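PDB 5IG2: short-chain dehydrogenase/reductase SDR from Burkholderia phymatum, which binds NAD and is probably an oxidoreductase acting on CH-OH groups, as in other short-chain dehydrogenases/reductases. Local coordinates for residues L193-D205 and L231-V245. Residues are numbered along the deposited sequence; the frame is centred on the assembly and turned at random. Where two conformers were deposited one is given.
Sequences LLCPAFVPTGIAD and LQRAVRSGKLGATDV. With NAD (nicotinamide-adenine-dinucleotide), chain F.
The nicotinamide-binding loop that follows strand 189-194 of the Rossmann fold packs F198, V199 and A204 against the end of helix 222-236 and the turn leading into helix 242-254. The F198 ring lies on A234. The methyl CB of A234 stands 3.6 Å from the ring centroid, 4° off the normal, a CH-pi contact over the face. L231 CD1 meets the same ring obliquely at CE1.

V235 reaches further into the loop. V235 CG1 is 3.3 Å from V199 O, while its CG2 touches I203 CG2. Beside it, V235 O lies 3.1 Å from P200 N, a proline nitrogen with no hydrogen to give. V235 O accepts a hydrogen bond from G238 N, where the chain leaves the helix.

V199 is an NAD(+)-binding residue of the SDR fold. Its backbone N and O both bond the nicotinamide carboxamide, with V199 N 2.8 Å from NAD O7N. Its side chain meets the turn and the start of helix 242-254. V199 CG1, anti to the backbone N (chi1 175°), rests on L240 O and A242 N, and V199 CG2 meets V245 CG2 at 3.8 Å. F26 of helix 25-36 also packs against V199. T201 OG1 donates to NAD O2N at 2.6 Å and accepts from I203 N, which makes an ST turn beside the diphosphate.

Two waters link the backbones. One donates to F198 O and accepts from L240 N; the other joins P200 O to A242 N. At the far end, Q232 bends at chi2 (-88°), bringing its amide carbon CD to 3.7 Å from A204 CB. Q232 NE2 gives D205 OD1 a weak hydrogen bond of 3.3 Å, with the amide and carboxylate planes perpendicular.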
loop_
_atom_site.group_PDB
_atom_site.type_symbol
_atom_site.label_atom_id
_atom_site.label_comp_id
_atom_site.label_asym_id
_atom_site.label_seq_id
_atom_site.Cartn_x
_atom_site.Cartn_y
_atom_site.Cartn_z
ATOM N N LEU B 193 -18.316 39.407 -37.750
ATOM C CA LEU B 193 -18.050 38.289 -38.641
ATOM C C LEU B 193 -16.982 37.417 -37.994
ATOM O O LEU B 193 -15.833 37.848 -37.851
ATOM C CB LEU B 193 -17.598 38.799 -40.014
ATOM C CG LEU B 193 -17.161 37.765 -41.065
ATOM C CD1 LEU B 193 -18.316 36.827 -41.430
ATOM C CD2 LEU B 193 -16.583 38.461 -42.301
ATOM N N LEU B 194 -17.347 36.185 -37.634
ATOM C CA LEU B 194 -16.452 35.266 -36.933
ATOM C C LEU B 194 -15.813 34.290 -37.924
ATOM O O LEU B 194 -16.523 33.544 -38.609
ATOM C CB LEU B 194 -17.217 34.512 -35.848
ATOM C CG LEU B 194 -16.464 33.427 -35.084
ATOM C CD1 LEU B 194 -15.290 34.032 -34.326
ATOM C CD2 LEU B 194 -17.409 32.723 -34.130
ATOM N N CYS B 195 -14.472 34.274 -37.977
ATOM C CA CYS B 195 -13.715 33.481 -38.956
ATOM C C CYS B 195 -12.651 32.615 -38.287
ATOM O O CYS B 195 -11.450 32.929 -38.348
ATOM C CB CYS B 195 -13.058 34.391 -39.994
ATOM S SG CYS B 195 -14.226 35.374 -40.981
ATOM N N PRO B 196 -13.046 31.503 -37.666
ATOM C CA PRO B 196 -12.076 30.646 -36.980
ATOM C C PRO B 196 -11.409 29.652 -37.917
ATOM O O PRO B 196 -11.917 29.325 -38.990
ATOM C CB PRO B 196 -12.931 29.894 -35.945
ATOM C CG PRO B 196 -14.300 30.519 -36.013
ATOM C CD PRO B 196 -14.423 31.083 -37.387
ATOM N N ALA B 197 -10.236 29.181 -37.480
ATOM C CA ALA B 197 -9.603 28.005 -38.057
ATOM C C ALA B 197 -10.088 26.773 -37.294
ATOM O O ALA B 197 -11.033 26.841 -36.502
ATOM C CB ALA B 197 -8.082 28.144 -38.035
ATOM N N PHE B 198 -9.446 25.630 -37.508
ATOM C CA PHE B 198 -9.982 24.375 -36.984
ATOM C C PHE B 198 -10.026 24.375 -35.456
ATOM O O PHE B 198 -9.046 24.728 -34.794
ATOM C CB PHE B 198 -9.146 23.199 -37.480
ATOM C CG PHE B 198 -9.025 23.133 -38.968
ATOM C CD1 PHE B 198 -10.109 22.770 -39.746
ATOM C CD2 PHE B 198 -7.820 23.429 -39.591
ATOM C CE1 PHE B 198 -9.994 22.704 -41.116
ATOM C CE2 PHE B 198 -7.702 23.362 -40.948
ATOM C CZ PHE B 198 -8.790 23.001 -41.719
ATOM N N VAL B 199 -11.169 23.966 -34.908
ATOM C CA VAL B 199 -11.417 23.866 -33.468
ATOM C C VAL B 199 -12.126 22.540 -33.212
ATOM O O VAL B 199 -13.027 22.186 -33.993
ATOM C CB VAL B 199 -12.283 25.038 -32.972
ATOM C CG1 VAL B 199 -12.636 24.861 -31.503
ATOM C CG2 VAL B 199 -11.579 26.358 -33.202
ATOM N N PRO B 200 -11.777 21.764 -32.138
ATOM C CA PRO B 200 -12.503 20.511 -31.875
ATOM C C PRO B 200 -13.991 20.723 -31.629
ATOM O O PRO B 200 -14.390 21.240 -30.581
ATOM C CB PRO B 200 -11.807 19.951 -30.623
ATOM C CG PRO B 200 -10.450 20.548 -30.641
ATOM C CD PRO B 200 -10.638 21.932 -31.212
ATOM N N THR B 201 -14.816 20.341 -32.603
ATOM C CA THR B 201 -16.276 20.360 -32.491
ATOM C C THR B 201 -16.813 19.133 -33.224
ATOM O O THR B 201 -16.059 18.226 -33.588
ATOM C CB THR B 201 -16.892 21.634 -33.096
ATOM O OG1 THR B 201 -16.683 21.622 -34.512
ATOM C CG2 THR B 201 -16.285 22.899 -32.500
ATOM N N GLY B 202 -18.122 19.125 -33.482
ATOM C CA GLY B 202 -18.750 18.093 -34.280
ATOM C C GLY B 202 -18.818 18.382 -35.765
ATOM O O GLY B 202 -19.460 17.618 -36.493
ATOM N N ILE B 203 -18.156 19.441 -36.247
ATOM C CA ILE B 203 -18.398 19.909 -37.610
ATOM C C ILE B 203 -17.983 18.862 -38.633
ATOM O O ILE B 203 -18.576 18.777 -39.717
ATOM C CB ILE B 203 -17.690 21.258 -37.850
ATOM C CG1 ILE B 203 -18.144 21.891 -39.172
ATOM C CG2 ILE B 203 -16.171 21.080 -37.856
ATOM C CD1 ILE B 203 -19.630 22.166 -39.255
ATOM N N ALA B 204 -16.980 18.034 -38.314
ATOM C CA ALA B 204 -16.583 16.982 -39.249
ATOM C C ALA B 204 -17.579 15.840 -39.289
ATOM O O ALA B 204 -17.497 14.996 -40.184
ATOM C CB ALA B 204 -15.198 16.433 -38.910
ATOM N N ASP B 205 -18.521 15.803 -38.354
ATOM C CA ASP B 205 -19.572 14.799 -38.321
ATOM C C ASP B 205 -20.913 15.358 -38.771
ATOM O O ASP B 205 -21.956 14.830 -38.380
ATOM C CB ASP B 205 -19.700 14.217 -36.918
ATOM C CG ASP B 205 -19.587 12.732 -36.915
ATOM O OD1 ASP B 205 -18.431 12.253 -36.974
ATOM O OD2 ASP B 205 -20.640 12.049 -36.877
ATOM N N LEU B 231 -10.395 16.409 -42.759
ATOM C CA LEU B 231 -11.155 17.326 -41.920
ATOM C C LEU B 231 -11.324 16.772 -40.504
ATOM O O LEU B 231 -11.216 17.517 -39.522
ATOM C CB LEU B 231 -12.514 17.617 -42.560
ATOM C CG LEU B 231 -13.394 18.589 -41.774
ATOM C CD1 LEU B 231 -12.792 19.987 -41.808
ATOM C CD2 LEU B 231 -14.810 18.588 -42.312
ATOM N N GLN B 232 -11.588 15.471 -40.375
ATOM C CA GLN B 232 -11.683 14.877 -39.044
ATOM C C GLN B 232 -10.409 15.133 -38.249
ATOM O O GLN B 232 -10.462 15.551 -37.085
ATOM C CB GLN B 232 -11.960 13.378 -39.148
ATOM C CG GLN B 232 -13.384 13.017 -39.559
ATOM C CD GLN B 232 -14.327 12.915 -38.369
ATOM O OE1 GLN B 232 -13.894 12.953 -37.214
ATOM N NE2 GLN B 232 -15.625 12.781 -38.645
ATOM N N ARG B 233 -9.251 14.924 -38.884
ATOM C CA ARG B 233 -7.968 15.100 -38.203
ATOM C C ARG B 233 -7.714 16.562 -37.849
ATOM O O ARG B 233 -7.238 16.868 -36.749
ATOM C CB ARG B 233 -6.828 14.571 -39.080
ATOM C CG ARG B 233 -6.827 13.067 -39.333
ATOM C CD ARG B 233 -5.701 12.663 -40.291
ATOM N NE ARG B 233 -4.409 13.242 -39.903
ATOM C CZ ARG B 233 -3.771 14.203 -40.574
ATOM N NH1 ARG B 233 -4.292 14.708 -41.688
ATOM N NH2 ARG B 233 -2.603 14.657 -40.133
ATOM N N ALA B 234 -7.993 17.477 -38.780
ATOM C CA ALA B 234 -7.681 18.881 -38.547
ATOM C C ALA B 234 -8.539 19.441 -37.427
ATOM O O ALA B 234 -8.047 20.156 -36.549
ATOM C CB ALA B 234 -7.886 19.676 -39.837
ATOM N N VAL B 235 -9.825 19.101 -37.437
ATOM C CA VAL B 235 -10.753 19.589 -36.424
ATOM C C VAL B 235 -10.368 19.065 -35.044
ATOM O O VAL B 235 -10.267 19.825 -34.072
ATOM C CB VAL B 235 -12.188 19.194 -36.819
ATOM C CG1 VAL B 235 -13.136 19.311 -35.643
ATOM C CG2 VAL B 235 -12.660 20.064 -38.011
ATOM N N ARG B 236 -10.133 17.762 -34.931
ATOM C CA ARG B 236 -9.909 17.210 -33.602
ATOM C C ARG B 236 -8.598 17.690 -32.998
ATOM O O ARG B 236 -8.445 17.651 -31.773
ATOM C CB ARG B 236 -9.940 15.679 -33.641
ATOM C CG ARG B 236 -8.733 15.076 -34.292
ATOM C CD ARG B 236 -8.828 13.573 -34.475
ATOM N NE ARG B 236 -7.525 13.051 -34.884
ATOM C CZ ARG B 236 -7.336 11.872 -35.454
ATOM N NH1 ARG B 236 -8.379 11.088 -35.698
ATOM N NH2 ARG B 236 -6.108 11.485 -35.787
ATOM N N SER B 237 -7.666 18.177 -33.813
ATOM C CA SER B 237 -6.361 18.566 -33.298
ATOM C C SER B 237 -6.207 20.076 -33.134
ATOM O O SER B 237 -5.109 20.539 -32.810
ATOM C CB SER B 237 -5.250 18.014 -34.196
ATOM O OG SER B 237 -5.352 18.535 -35.504
ATOM N N GLY B 238 -7.277 20.847 -33.320
ATOM C CA GLY B 238 -7.187 22.284 -33.095
ATOM C C GLY B 238 -6.747 22.608 -31.672
ATOM O O GLY B 238 -7.199 21.993 -30.704
ATOM N N LYS B 239 -5.853 23.595 -31.545
ATOM C CA LYS B 239 -5.257 23.896 -30.243
ATOM C C LYS B 239 -6.117 24.836 -29.399
ATOM O O LYS B 239 -6.043 24.781 -28.164
ATOM C CB LYS B 239 -3.843 24.476 -30.421
ATOM N N LEU B 240 -6.934 25.688 -30.025
ATOM C CA LEU B 240 -7.943 26.466 -29.309
ATOM C C LEU B 240 -9.244 25.677 -29.226
ATOM O O LEU B 240 -9.637 25.000 -30.181
ATOM C CB LEU B 240 -8.221 27.799 -30.007
ATOM C CG LEU B 240 -7.179 28.915 -29.967
ATOM C CD1 LEU B 240 -7.620 30.067 -30.852
ATOM C CD2 LEU B 240 -6.957 29.394 -28.545
ATOM N N GLY B 241 -9.935 25.798 -28.093
ATOM C CA GLY B 241 -11.202 25.130 -27.902
ATOM C C GLY B 241 -12.387 26.050 -28.164
ATOM O O GLY B 241 -12.245 27.255 -28.329
ATOM N N ALA B 242 -13.576 25.442 -28.197
ATOM C CA ALA B 242 -14.792 26.222 -28.404
ATOM C C ALA B 242 -14.953 27.294 -27.330
ATOM O O ALA B 242 -15.442 28.394 -27.612
ATOM C CB ALA B 242 -16.014 25.302 -28.437
ATOM N N THR B 243 -14.552 26.992 -26.092
ATOM C CA THR B 243 -14.591 27.996 -25.031
ATOM C C THR B 243 -13.755 29.217 -25.393
ATOM O O THR B 243 -14.165 30.354 -25.137
ATOM C CB THR B 243 -14.092 27.380 -23.718
ATOM O OG1 THR B 243 -14.960 26.306 -23.340
ATOM C CG2 THR B 243 -14.067 28.414 -22.590
ATOM N N ASP B 244 -12.566 29.001 -25.970
ATOM C CA ASP B 244 -11.711 30.123 -26.348
ATOM C C ASP B 244 -12.349 30.946 -27.455
ATOM O O ASP B 244 -12.291 32.183 -27.433
ATOM C CB ASP B 244 -10.338 29.622 -26.797
ATOM C CG ASP B 244 -9.609 28.839 -25.708
ATOM O OD1 ASP B 244 -9.442 29.380 -24.586
ATOM O OD2 ASP B 244 -9.203 27.681 -25.980
ATOM N N VAL B 245 -12.944 30.278 -28.441
ATOM C CA VAL B 245 -13.655 30.995 -29.494
ATOM C C VAL B 245 -14.752 31.860 -28.888
ATOM O O VAL B 245 -14.913 33.031 -29.253
ATOM C CB VAL B 245 -14.205 30.001 -30.538
ATOM C CG1 VAL B 245 -15.129 30.711 -31.539
ATOM C CG2 VAL B 245 -13.049 29.336 -31.269
HETATM P PA NAD F . -20.834 21.447 -34.507
HETATM O O1A NAD F . -21.203 20.282 -35.339
HETATM O O2A NAD F . -20.197 21.066 -33.162
HETATM O O5B NAD F . -22.046 22.443 -34.234
HETATM C C5B NAD F . -22.902 22.878 -35.307
HETATM C C4B NAD F . -24.317 22.615 -34.874
HETATM O O4B NAD F . -25.223 23.067 -35.905
HETATM C C3B NAD F . -24.665 21.142 -34.596
HETATM O O3B NAD F . -25.186 20.969 -33.283
HETATM C C2B NAD F . -25.730 20.814 -35.654
HETATM O O2B NAD F . -26.724 19.919 -35.169
HETATM C C1B NAD F . -26.327 22.190 -35.910
HETATM N N9A NAD F . -27.028 22.314 -37.182
HETATM C C8A NAD F . -26.661 21.786 -38.392
HETATM N N7A NAD F . -27.548 21.960 -39.342
HETATM C C5A NAD F . -28.569 22.657 -38.714
HETATM C C6A NAD F . -29.809 23.138 -39.172
HETATM N N6A NAD F . -30.290 22.902 -40.396
HETATM N N1A NAD F . -30.574 23.832 -38.301
HETATM C C2A NAD F . -30.127 24.010 -37.052
HETATM N N3A NAD F . -28.987 23.580 -36.497
HETATM C C4A NAD F . -28.252 22.901 -37.387
HETATM O O3 NAD F . -19.822 22.374 -35.307
HETATM P PN NAD F . -19.235 23.830 -35.004
HETATM O O1N NAD F . -19.565 24.234 -33.614
HETATM O O2N NAD F . -17.818 23.812 -35.432
HETATM O O5D NAD F . -20.086 24.672 -36.053
HETATM C C5D NAD F . -20.505 26.025 -35.770
HETATM C C4D NAD F . -20.097 26.896 -36.934
HETATM O O4D NAD F . -18.661 27.087 -36.941
HETATM C C3D NAD F . -20.463 26.358 -38.323
HETATM O O3D NAD F . -20.996 27.413 -39.115
HETATM C C2D NAD F . -19.110 25.920 -38.888
HETATM O O2D NAD F . -19.116 25.969 -40.309
HETATM C C1D NAD F . -18.222 26.987 -38.266
HETATM N N1N NAD F . -16.706 26.709 -38.256
HETATM C C2N NAD F . -16.249 25.626 -37.601
HETATM C C3N NAD F . -14.890 25.375 -37.540
HETATM C C7N NAD F . -14.293 24.286 -36.706
HETATM O O7N NAD F . -13.137 23.903 -36.946
HETATM N N7N NAD F . -15.066 23.690 -35.813
HETATM C C4N NAD F . -14.022 26.267 -38.157
HETATM C C5N NAD F . -14.520 27.383 -38.809
HETATM C C6N NAD F . -15.876 27.587 -38.854
HETATM O O HOH W 1 -8.173 25.649 -32.553
HETATM O O HOH W 2 -13.858 22.614 -28.315
#